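Local coordinates for cupin 2, conserved barrel domain protein (Shewanella frigidimarina NCIMB 400, PDB 3D82), which binds nickel through a small cupin beta-barrel, its biological role being unknown, at residues D[40-54]-D[76-90]. Residues are numbered along the deposited sequence; the frame is centred on the assembly and turned at random.
Sequences GEFVWHEHADTDEVF and EMYVIPKGVEHKPMA. With NI (nickel (II) ion), chain L.
His45, His47 and Glu52 converge with His86 on one nickel ion, the three imidazoles each through NE2 and the carboxylate through OE1, which lies 2.4 Å from the metal. Two further atoms from outside the two segments complete the coordination. The Glu52 carboxylate stands nearly perpendicular to the His86 ring, 83° between planes, while the His45 and His86 rings meet obliquely. The second shell is backbone: each of these two imidazoles is held in rotation by an in-plane hydrogen bond from ND1 to a backbone oxygen two residues earlier, His45 to Val43 O (2.9 Å) and His86 to Val84 O (2.8 Å), leaving NE2 for nickel. Their backbones form a single antiparallel bridge, His86 N to His45 O spanning 3.0 Å. Three histidines and a glutamate, contributed by 40-54 and 76-90, make the classic metal site of the cupin barrel. Phe54 places CE1 3.7 Å from Ile80 CG1 and CZ against Pro88 CG. Farther out, Lys87 runs over the Trp44 indole in a CH-pi contact, its CD 3.8 Å from the centroid of the five-membered ring, then bends at chi3 (72°) to bring NZ 3.1 Å from Glu41 OE1 in a salt bridge. An alanine at Trp44 would strip the lysine's aliphatic chain of its aromatic bed and would probably leave the ammonium freer to swing from Glu41. Arg66 of the same chain makes a cation-pi contact with Trp44 and a salt bridge to Glu85 OE2.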
ATOM      1  N   GLY D  40     -16.242  -4.453 -14.799  1.00 50.75           N
ATOM      2  CA  GLY D  40     -16.387  -5.589 -15.705  1.00 51.30           C
ATOM      3  C   GLY D  40     -15.240  -6.549 -15.459  1.00 51.70           C
ATOM      4  O   GLY D  40     -14.599  -6.514 -14.399  1.00 51.53           O
ATOM      5  N   GLU D  41     -14.957  -7.377 -16.457  1.00 51.96           N
ATOM      6  CA  GLU D  41     -13.931  -8.420 -16.361  1.00 52.54           C
ATOM      7  C   GLU D  41     -12.666  -8.115 -17.137  1.00 51.43           C
ATOM      8  O   GLU D  41     -12.721  -7.510 -18.198  1.00 51.12           O
ATOM      9  CB  GLU D  41     -14.496  -9.726 -16.913  1.00 52.70           C
ATOM     10  CG  GLU D  41     -15.752 -10.198 -16.176  1.00 55.96           C
ATOM     11  CD  GLU D  41     -16.210 -11.584 -16.575  1.00 56.64           C
ATOM     12  OE1 GLU D  41     -15.397 -12.389 -17.108  1.00 63.54           O
ATOM     13  OE2 GLU D  41     -17.406 -11.867 -16.327  1.00 65.97           O
ATOM     14  N   PHE D  42     -11.534  -8.596 -16.621  1.00 51.00           N
ATOM     15  CA  PHE D  42     -10.243  -8.488 -17.290  1.00 50.88           C
ATOM     16  C   PHE D  42     -10.090  -9.801 -18.113  1.00 50.83           C
ATOM     17  O   PHE D  42     -11.088 -10.347 -18.593  1.00 51.06           O
ATOM     18  CB  PHE D  42      -9.127  -8.248 -16.240  1.00 51.80           C
ATOM     19  CG  PHE D  42      -7.807  -7.699 -16.820  1.00 50.05           C
ATOM     20  CD1 PHE D  42      -7.782  -6.537 -17.596  1.00 51.83           C
ATOM     21  CD2 PHE D  42      -6.594  -8.336 -16.544  1.00 52.95           C
ATOM     22  CE1 PHE D  42      -6.569  -6.033 -18.129  1.00 50.74           C
ATOM     23  CE2 PHE D  42      -5.376  -7.849 -17.074  1.00 52.44           C
ATOM     24  CZ  PHE D  42      -5.368  -6.690 -17.860  1.00 52.90           C
ATOM     25  N   VAL D  43      -8.862 -10.294 -18.282  1.00 50.32           N
ATOM     26  CA  VAL D  43      -8.542 -11.518 -19.006  1.00 48.37           C
ATOM     27  C   VAL D  43      -7.687 -12.383 -18.086  1.00 48.73           C
ATOM     28  O   VAL D  43      -7.086 -11.884 -17.141  1.00 48.91           O
ATOM     29  CB  VAL D  43      -7.757 -11.211 -20.333  1.00 48.62           C
ATOM     30  CG1 VAL D  43      -8.685 -10.560 -21.399  1.00 45.93           C
ATOM     31  CG2 VAL D  43      -6.479 -10.339 -20.065  1.00 45.06           C
ATOM     32  N   TRP D  44      -7.657 -13.681 -18.372  1.00 49.32           N
ATOM     33  CA  TRP D  44      -6.818 -14.624 -17.658  1.00 49.77           C
ATOM     34  C   TRP D  44      -5.373 -14.403 -18.081  1.00 49.84           C
ATOM     35  O   TRP D  44      -5.049 -14.469 -19.257  1.00 49.85           O
ATOM     36  CB  TRP D  44      -7.204 -16.064 -17.978  1.00 49.75           C
ATOM     37  CG  TRP D  44      -8.518 -16.454 -17.444  1.00 51.93           C
ATOM     38  CD1 TRP D  44      -9.695 -16.522 -18.129  1.00 51.05           C
ATOM     39  CD2 TRP D  44      -8.805 -16.850 -16.104  1.00 50.50           C
ATOM     40  NE1 TRP D  44     -10.696 -16.931 -17.292  1.00 49.73           N
ATOM     41  CE2 TRP D  44     -10.179 -17.157 -16.049  1.00 49.99           C
ATOM     42  CE3 TRP D  44      -8.027 -16.992 -14.945  1.00 50.45           C
ATOM     43  CZ2 TRP D  44     -10.804 -17.580 -14.873  1.00 49.88           C
ATOM     44  CZ3 TRP D  44      -8.644 -17.409 -13.780  1.00 50.70           C
ATOM     45  CH2 TRP D  44     -10.024 -17.702 -13.753  1.00 51.16           C
ATOM     46  N   HIS D  45      -4.511 -14.169 -17.107  1.00 49.75           N
ATOM     47  CA  HIS D  45      -3.104 -13.923 -17.368  1.00 50.18           C
ATOM     48  C   HIS D  45      -2.310 -14.205 -16.110  1.00 50.39           C
ATOM     49  O   HIS D  45      -2.906 -14.419 -15.036  1.00 51.00           O
ATOM     50  CB  HIS D  45      -2.918 -12.466 -17.766  1.00 49.65           C
ATOM     51  CG  HIS D  45      -3.187 -11.518 -16.649  1.00 48.84           C
ATOM     52  ND1 HIS D  45      -4.446 -11.329 -16.120  1.00 52.14           N
ATOM     53  CD2 HIS D  45      -2.345 -10.769 -15.902  1.00 50.20           C
ATOM     54  CE1 HIS D  45      -4.369 -10.483 -15.108  1.00 51.84           C
ATOM     55  NE2 HIS D  45      -3.110 -10.119 -14.965  1.00 51.05           N
ATOM     56  N   GLU D  46      -0.985 -14.190 -16.254  1.00 51.34           N
ATOM     57  CA  GLU D  46      -0.048 -14.411 -15.137  0.50 52.43           C
ATOM     58  C   GLU D  46       1.187 -13.510 -15.273  1.00 52.58           C
ATOM     59  O   GLU D  46       1.436 -12.962 -16.344  1.00 51.81           O
ATOM     60  CB  GLU D  46       0.385 -15.894 -15.027  0.50 51.79           C
ATOM     61  CG  GLU D  46       1.527 -16.377 -15.974  0.50 56.19           C
ATOM     62  CD  GLU D  46       1.990 -17.805 -15.687  0.50 53.54           C
ATOM     63  OE1 GLU D  46       3.219 -18.032 -15.584  0.50 62.37           O
ATOM     64  OE2 GLU D  46       1.139 -18.705 -15.539  0.50 61.80           O
ATOM     65  N   HIS D  47       1.936 -13.386 -14.172  1.00 52.13           N
ATOM     66  CA  HIS D  47       3.204 -12.649 -14.121  1.00 52.26           C
ATOM     67  C   HIS D  47       4.177 -13.709 -13.666  1.00 51.96           C
ATOM     68  O   HIS D  47       4.214 -14.063 -12.474  1.00 51.34           O
ATOM     69  CB  HIS D  47       3.126 -11.442 -13.177  1.00 53.30           C
ATOM     70  CG  HIS D  47       1.979 -10.534 -13.486  1.00 54.83           C
ATOM     71  ND1 HIS D  47       1.983  -9.664 -14.555  1.00 56.65           N
ATOM     72  CD2 HIS D  47       0.759 -10.417 -12.907  1.00 54.54           C
ATOM     73  CE1 HIS D  47       0.825  -9.029 -14.604  1.00 57.91           C
ATOM     74  NE2 HIS D  47       0.060  -9.481 -13.628  1.00 59.43           N
ATOM     75  N   ALA D  48       4.922 -14.269 -14.616  1.00 52.00           N
ATOM     76  CA  ALA D  48       5.820 -15.406 -14.310  1.00 53.23           C
ATOM     77  C   ALA D  48       6.938 -15.145 -13.315  1.00 53.96           C
ATOM     78  O   ALA D  48       7.323 -16.056 -12.560  1.00 55.70           O
ATOM     79  CB  ALA D  48       6.426 -15.999 -15.620  1.00 52.54           C
ATOM     80  N   ASP D  49       7.440 -13.914 -13.296  1.00 54.22           N
ATOM     81  CA  ASP D  49       8.620 -13.577 -12.514  1.00 55.42           C
ATOM     82  C   ASP D  49       8.390 -12.679 -11.309  1.00 53.95           C
ATOM     83  O   ASP D  49       9.358 -12.332 -10.647  1.00 54.79           O
ATOM     84  CB  ASP D  49       9.669 -12.959 -13.458  1.00 56.30           C
ATOM     85  CG  ASP D  49      10.125 -13.927 -14.547  1.00 63.31           C
ATOM     86  OD1 ASP D  49      10.173 -15.159 -14.296  1.00 69.48           O
ATOM     87  OD2 ASP D  49      10.457 -13.455 -15.658  1.00 70.91           O
ATOM     88  N   THR D  50       7.147 -12.326 -10.991  1.00 52.63           N
ATOM     89  CA  THR D  50       6.899 -11.489  -9.811  1.00 51.13           C
ATOM     90  C   THR D  50       5.548 -11.714  -9.152  1.00 50.98           C
ATOM     91  O   THR D  50       4.535 -11.969  -9.836  1.00 51.32           O
ATOM     92  CB  THR D  50       7.033  -9.947 -10.155  1.00 51.21           C
ATOM     93  OG1 THR D  50       6.880  -9.173  -8.957  1.00 50.56           O
ATOM     94  CG2 THR D  50       5.982  -9.487 -11.185  1.00 48.62           C
ATOM     95  N   ASP D  51       5.536 -11.589  -7.821  1.00 51.03           N
ATOM     96  CA  ASP D  51       4.283 -11.507  -7.079  1.00 51.65           C
ATOM     97  C   ASP D  51       3.660 -10.135  -7.469  1.00 52.46           C
ATOM     98  O   ASP D  51       4.363  -9.236  -7.917  1.00 51.75           O
ATOM     99  CB  ASP D  51       4.478 -11.507  -5.577  1.00 51.17           C
ATOM    100  CG  ASP D  51       5.132 -12.767  -5.055  1.00 52.86           C
ATOM    101  OD1 ASP D  51       5.054 -13.833  -5.699  1.00 52.19           O
ATOM    102  OD2 ASP D  51       5.734 -12.659  -3.976  1.00 52.76           O
ATOM    103  N   GLU D  52       2.360 -10.006  -7.282  1.00 53.36           N
ATOM    104  CA  GLU D  52       1.627  -8.779  -7.594  1.00 55.93           C
ATOM    105  C   GLU D  52       0.639  -8.514  -6.459  1.00 54.67           C
ATOM    106  O   GLU D  52      -0.122  -9.408  -6.082  1.00 54.40           O
ATOM    107  CB  GLU D  52       0.878  -8.938  -8.921  1.00 55.72           C
ATOM    108  CG  GLU D  52       0.140  -7.691  -9.388  1.00 60.47           C
ATOM    109  CD  GLU D  52      -0.582  -7.926 -10.695  1.00 61.13           C
ATOM    110  OE1 GLU D  52      -1.463  -8.796 -10.717  1.00 67.35           O
ATOM    111  OE2 GLU D  52      -0.298  -7.246 -11.708  1.00 68.06           O
ATOM    112  N   VAL D  53       0.650  -7.290  -5.939  1.00 54.13           N
ATOM    113  CA  VAL D  53      -0.226  -6.885  -4.852  1.00 54.05           C
ATOM    114  C   VAL D  53      -1.405  -6.065  -5.360  1.00 53.98           C
ATOM    115  O   VAL D  53      -1.229  -5.191  -6.186  1.00 54.43           O
ATOM    116  CB  VAL D  53       0.562  -6.104  -3.763  1.00 54.60           C
ATOM    117  CG1 VAL D  53      -0.394  -5.457  -2.708  1.00 51.02           C
ATOM    118  CG2 VAL D  53       1.568  -7.053  -3.073  1.00 54.61           C
ATOM    119  N   PHE D  54      -2.601  -6.397  -4.871  1.00 53.05           N
ATOM    120  CA  PHE D  54      -3.822  -5.635  -5.093  1.00 54.06           C
ATOM    121  C   PHE D  54      -4.291  -5.108  -3.739  1.00 53.17           C
ATOM    122  O   PHE D  54      -4.380  -5.871  -2.773  1.00 52.41           O
ATOM    123  CB  PHE D  54      -4.950  -6.507  -5.640  1.00 55.51           C
ATOM    124  CG  PHE D  54      -4.805  -6.847  -7.075  1.00 56.37           C
ATOM    125  CD1 PHE D  54      -3.952  -7.871  -7.463  1.00 59.01           C
ATOM    126  CD2 PHE D  54      -5.553  -6.175  -8.049  1.00 56.72           C
ATOM    127  CE1 PHE D  54      -3.818  -8.200  -8.796  1.00 59.83           C
ATOM    128  CE2 PHE D  54      -5.415  -6.497  -9.391  1.00 55.56           C
ATOM    129  CZ  PHE D  54      -4.553  -7.511  -9.769  1.00 57.10           C
ATOM    130  N   GLU D  76      -8.749  -3.910   2.140  1.00 51.66           N
ATOM    131  CA  GLU D  76      -8.237  -5.279   2.063  1.00 51.24           C
ATOM    132  C   GLU D  76      -7.248  -5.414   0.916  1.00 51.49           C
ATOM    133  O   GLU D  76      -7.334  -4.684  -0.079  1.00 51.28           O
ATOM    134  CB  GLU D  76      -9.356  -6.312   1.918  1.00 50.33           C
ATOM    135  CG  GLU D  76     -10.400  -6.206   3.013  1.00 49.55           C
ATOM    136  CD  GLU D  76     -11.458  -7.286   2.978  1.00 51.68           C
ATOM    137  OE1 GLU D  76     -11.822  -7.740   1.866  1.00 52.82           O
ATOM    138  OE2 GLU D  76     -11.961  -7.637   4.075  1.00 47.85           O
HETATM  139  N   MSE D  77      -6.319  -6.353   1.077  1.00 51.07           N
HETATM  140  CA  MSE D  77      -5.295  -6.650   0.082  1.00 51.11           C
HETATM  141  C   MSE D  77      -5.069  -8.148  -0.085  1.00 51.22           C
HETATM  142  O   MSE D  77      -5.401  -8.974   0.808  1.00 50.31           O
HETATM  143  CB  MSE D  77      -3.943  -5.980   0.424  1.00 51.87           C
HETATM  144  CG  MSE D  77      -3.262  -6.463   1.688  1.00 52.74           C
HETATM  145 SE   MSE D  77      -1.459  -5.784   1.948  0.75 50.31          SE
HETATM  146  CE  MSE D  77      -0.510  -6.873   0.602  1.00 50.65           C
ATOM    147  N   TYR D  78      -4.423  -8.464  -1.200  1.00 51.36           N
ATOM    148  CA  TYR D  78      -4.067  -9.838  -1.560  1.00 52.02           C
ATOM    149  C   TYR D  78      -2.795  -9.824  -2.397  1.00 51.94           C
ATOM    150  O   TYR D  78      -2.644  -8.955  -3.244  1.00 52.93           O
ATOM    151  CB  TYR D  78      -5.216 -10.491  -2.350  1.00 51.36           C
ATOM    152  CG  TYR D  78      -5.071 -11.977  -2.493  1.00 53.66           C
ATOM    153  CD1 TYR D  78      -5.532 -12.841  -1.492  1.00 54.01           C
ATOM    154  CD2 TYR D  78      -4.430 -12.534  -3.600  1.00 53.55           C
ATOM    155  CE1 TYR D  78      -5.383 -14.243  -1.616  1.00 59.46           C
ATOM    156  CE2 TYR D  78      -4.266 -13.936  -3.734  1.00 54.50           C
ATOM    157  CZ  TYR D  78      -4.742 -14.787  -2.750  1.00 59.04           C
ATOM    158  OH  TYR D  78      -4.581 -16.155  -2.903  1.00 57.21           O
ATOM    159  N   VAL D  79      -1.918 -10.808  -2.177  1.00 52.08           N
ATOM    160  CA  VAL D  79      -0.689 -10.973  -2.950  1.00 52.41           C
ATOM    161  C   VAL D  79      -0.901 -12.121  -3.938  1.00 52.52           C
ATOM    162  O   VAL D  79      -1.143 -13.236  -3.517  1.00 51.37           O
ATOM    163  CB  VAL D  79       0.523 -11.326  -2.041  1.00 52.64           C
ATOM    164  CG1 VAL D  79       1.783 -11.442  -2.879  1.00 52.87           C
ATOM    165  CG2 VAL D  79       0.692 -10.285  -0.926  1.00 53.30           C
ATOM    166  N   ILE D  80      -0.829 -11.848  -5.245  1.00 53.63           N
ATOM    167  CA  ILE D  80      -0.965 -12.898  -6.264  1.00 54.14           C
ATOM    168  C   ILE D  80       0.429 -13.522  -6.390  1.00 53.41           C
ATOM    169  O   ILE D  80       1.338 -12.830  -6.829  1.00 54.25           O
ATOM    170  CB  ILE D  80      -1.380 -12.361  -7.659  1.00 54.81           C
ATOM    171  CG1 ILE D  80      -2.670 -11.515  -7.624  1.00 58.71           C
ATOM    172  CG2 ILE D  80      -1.530 -13.556  -8.641  1.00 53.10           C
ATOM    173  CD1 ILE D  80      -3.906 -12.257  -7.335  1.00 54.74           C
ATOM    174  N   PRO D  81       0.628 -14.801  -5.975  1.00 53.59           N
ATOM    175  CA  PRO D  81       1.997 -15.341  -6.136  1.00 53.18           C
ATOM    176  C   PRO D  81       2.401 -15.454  -7.616  1.00 53.74           C
ATOM    177  O   PRO D  81       1.524 -15.617  -8.491  1.00 54.19           O
ATOM    178  CB  PRO D  81       1.924 -16.708  -5.464  1.00 53.47           C
ATOM    179  CG  PRO D  81       0.690 -16.667  -4.618  1.00 53.45           C
ATOM    180  CD  PRO D  81      -0.260 -15.818  -5.386  1.00 51.38           C
ATOM    181  N   LYS D  82       3.694 -15.303  -7.902  1.00 53.11           N
ATOM    182  CA  LYS D  82       4.185 -15.362  -9.290  1.00 52.20           C
ATOM    183  C   LYS D  82       3.774 -16.659  -9.988  1.00 52.42           C
ATOM    184  O   LYS D  82       3.702 -17.712  -9.354  1.00 50.92           O
ATOM    185  CB  LYS D  82       5.708 -15.190  -9.392  1.00 52.90           C
ATOM    186  CG  LYS D  82       6.555 -16.234  -8.725  1.00 56.69           C
ATOM    187  CD  LYS D  82       8.026 -15.930  -8.975  1.00 64.04           C
ATOM    188  CE  LYS D  82       8.918 -17.027  -8.418  1.00 68.12           C
ATOM    189  NZ  LYS D  82      10.323 -16.871  -8.872  1.00 73.42           N
ATOM    190  N   GLY D  83       3.446 -16.543 -11.274  1.00 52.25           N
ATOM    191  CA  GLY D  83       3.042 -17.671 -12.070  1.00 52.75           C
ATOM    192  C   GLY D  83       1.619 -18.155 -11.886  1.00 52.82           C
ATOM    193  O   GLY D  83       1.238 -19.083 -12.562  1.00 53.39           O
ATOM    194  N   VAL D  84       0.828 -17.527 -11.013  1.00 51.84           N
ATOM    195  CA  VAL D  84      -0.535 -17.956 -10.735  1.00 50.90           C
ATOM    196  C   VAL D  84      -1.466 -17.159 -11.668  1.00 50.84           C
ATOM    197  O   VAL D  84      -1.445 -15.923 -11.661  1.00 49.46           O
ATOM    198  CB  VAL D  84      -0.874 -17.782  -9.220  1.00 51.85           C
ATOM    199  CG1 VAL D  84      -2.350 -18.075  -8.935  1.00 51.91           C
ATOM    200  CG2 VAL D  84       0.050 -18.681  -8.383  1.00 47.70           C
ATOM    201  N   GLU D  85      -2.187 -17.881 -12.536  1.00 50.99           N
ATOM    202  CA  GLU D  85      -3.199 -17.279 -13.414  1.00 51.99           C
ATOM    203  C   GLU D  85      -4.350 -16.698 -12.628  1.00 51.21           C
ATOM    204  O   GLU D  85      -4.875 -17.343 -11.720  1.00 50.85           O
ATOM    205  CB  GLU D  85      -3.818 -18.274 -14.392  1.00 52.23           C
ATOM    206  CG  GLU D  85      -3.109 -18.432 -15.670  1.00 55.81           C
ATOM    207  CD  GLU D  85      -3.964 -19.186 -16.665  1.00 57.43           C
ATOM    208  OE1 GLU D  85      -4.217 -20.382 -16.445  1.00 60.12           O
ATOM    209  OE2 GLU D  85      -4.380 -18.566 -17.666  1.00 61.63           O
ATOM    210  N   HIS D  86      -4.792 -15.523 -13.051  1.00 52.25           N
ATOM    211  CA  HIS D  86      -5.875 -14.825 -12.385  1.00 52.43           C
ATOM    212  C   HIS D  86      -6.598 -13.869 -13.326  1.00 53.17           C
ATOM    213  O   HIS D  86      -6.045 -13.454 -14.352  1.00 53.62           O
ATOM    214  CB  HIS D  86      -5.316 -14.077 -11.176  1.00 52.53           C
ATOM    215  CG  HIS D  86      -4.224 -13.122 -11.522  1.00 52.16           C
ATOM    216  ND1 HIS D  86      -2.945 -13.538 -11.831  1.00 57.26           N
ATOM    217  CD2 HIS D  86      -4.214 -11.774 -11.609  1.00 52.79           C
ATOM    218  CE1 HIS D  86      -2.202 -12.485 -12.118  1.00 50.71           C
ATOM    219  NE2 HIS D  86      -2.945 -11.404 -11.978  1.00 51.41           N
ATOM    220  N   LYS D  87      -7.833 -13.531 -12.963  1.00 53.43           N
ATOM    221  CA  LYS D  87      -8.680 -12.621 -13.754  1.00 53.87           C
ATOM    222  C   LYS D  87      -9.455 -11.691 -12.795  1.00 53.51           C
ATOM    223  O   LYS D  87     -10.455 -12.116 -12.194  1.00 51.98           O
ATOM    224  CB  LYS D  87      -9.625 -13.415 -14.643  1.00 53.59           C
ATOM    225  CG  LYS D  87     -10.461 -12.566 -15.574  1.00 55.82           C
ATOM    226  CD  LYS D  87     -11.336 -13.409 -16.500  1.00 56.10           C
ATOM    227  CE  LYS D  87     -12.500 -14.056 -15.765  1.00 61.27           C
ATOM    228  NZ  LYS D  87     -13.443 -14.714 -16.734  1.00 64.03           N
ATOM    229  N   PRO D  88      -8.957 -10.456 -12.592  1.00 52.95           N
ATOM    230  CA  PRO D  88      -9.715  -9.512 -11.782  1.00 54.21           C
ATOM    231  C   PRO D  88     -11.027  -9.117 -12.457  1.00 54.10           C
ATOM    232  O   PRO D  88     -11.102  -9.070 -13.682  1.00 54.49           O
ATOM    233  CB  PRO D  88      -8.784  -8.305 -11.656  1.00 54.07           C
ATOM    234  CG  PRO D  88      -7.442  -8.821 -11.977  1.00 53.71           C
ATOM    235  CD  PRO D  88      -7.661  -9.885 -12.992  1.00 53.63           C
HETATM  236  N   MSE D  89     -12.047  -8.879 -11.637  1.00 54.72           N
HETATM  237  CA  MSE D  89     -13.394  -8.504 -12.087  1.00 56.35           C
HETATM  238  C   MSE D  89     -14.044  -7.588 -11.054  1.00 54.43           C
HETATM  239  O   MSE D  89     -13.778  -7.734  -9.859  1.00 53.00           O
HETATM  240  CB  MSE D  89     -14.297  -9.731 -12.195  1.00 55.75           C
HETATM  241  CG  MSE D  89     -13.746 -10.885 -12.978  1.00 61.04           C
HETATM  242 SE   MSE D  89     -14.901 -12.393 -12.759  0.75 61.94          SE
HETATM  243  CE  MSE D  89     -14.574 -12.827 -10.862  1.00 66.02           C
ATOM    244  N   ALA D  90     -14.928  -6.702 -11.518  1.00 53.32           N
ATOM    245  CA  ALA D  90     -15.677  -5.796 -10.649  1.00 52.79           C
ATOM    246  C   ALA D  90     -17.086  -5.588 -11.224  1.00 53.59           C
ATOM    247  O   ALA D  90     -17.222  -5.217 -12.371  1.00 52.89           O
ATOM    248  CB  ALA D  90     -14.949  -4.478 -10.510  1.00 51.67           C
TER
HETATM  249 NI    NI L 500      -2.209  -9.337 -12.959  1.00 62.30          NI
HETATM  250  O   HOH W   1       0.793 -14.166 -11.694  1.00 41.34           O
HETATM  251  O   HOH W   2      10.712 -16.886 -11.820  1.00 68.18           O
HETATM  252  O   HOH W   3       1.828 -12.529  -9.766  1.00 38.14           O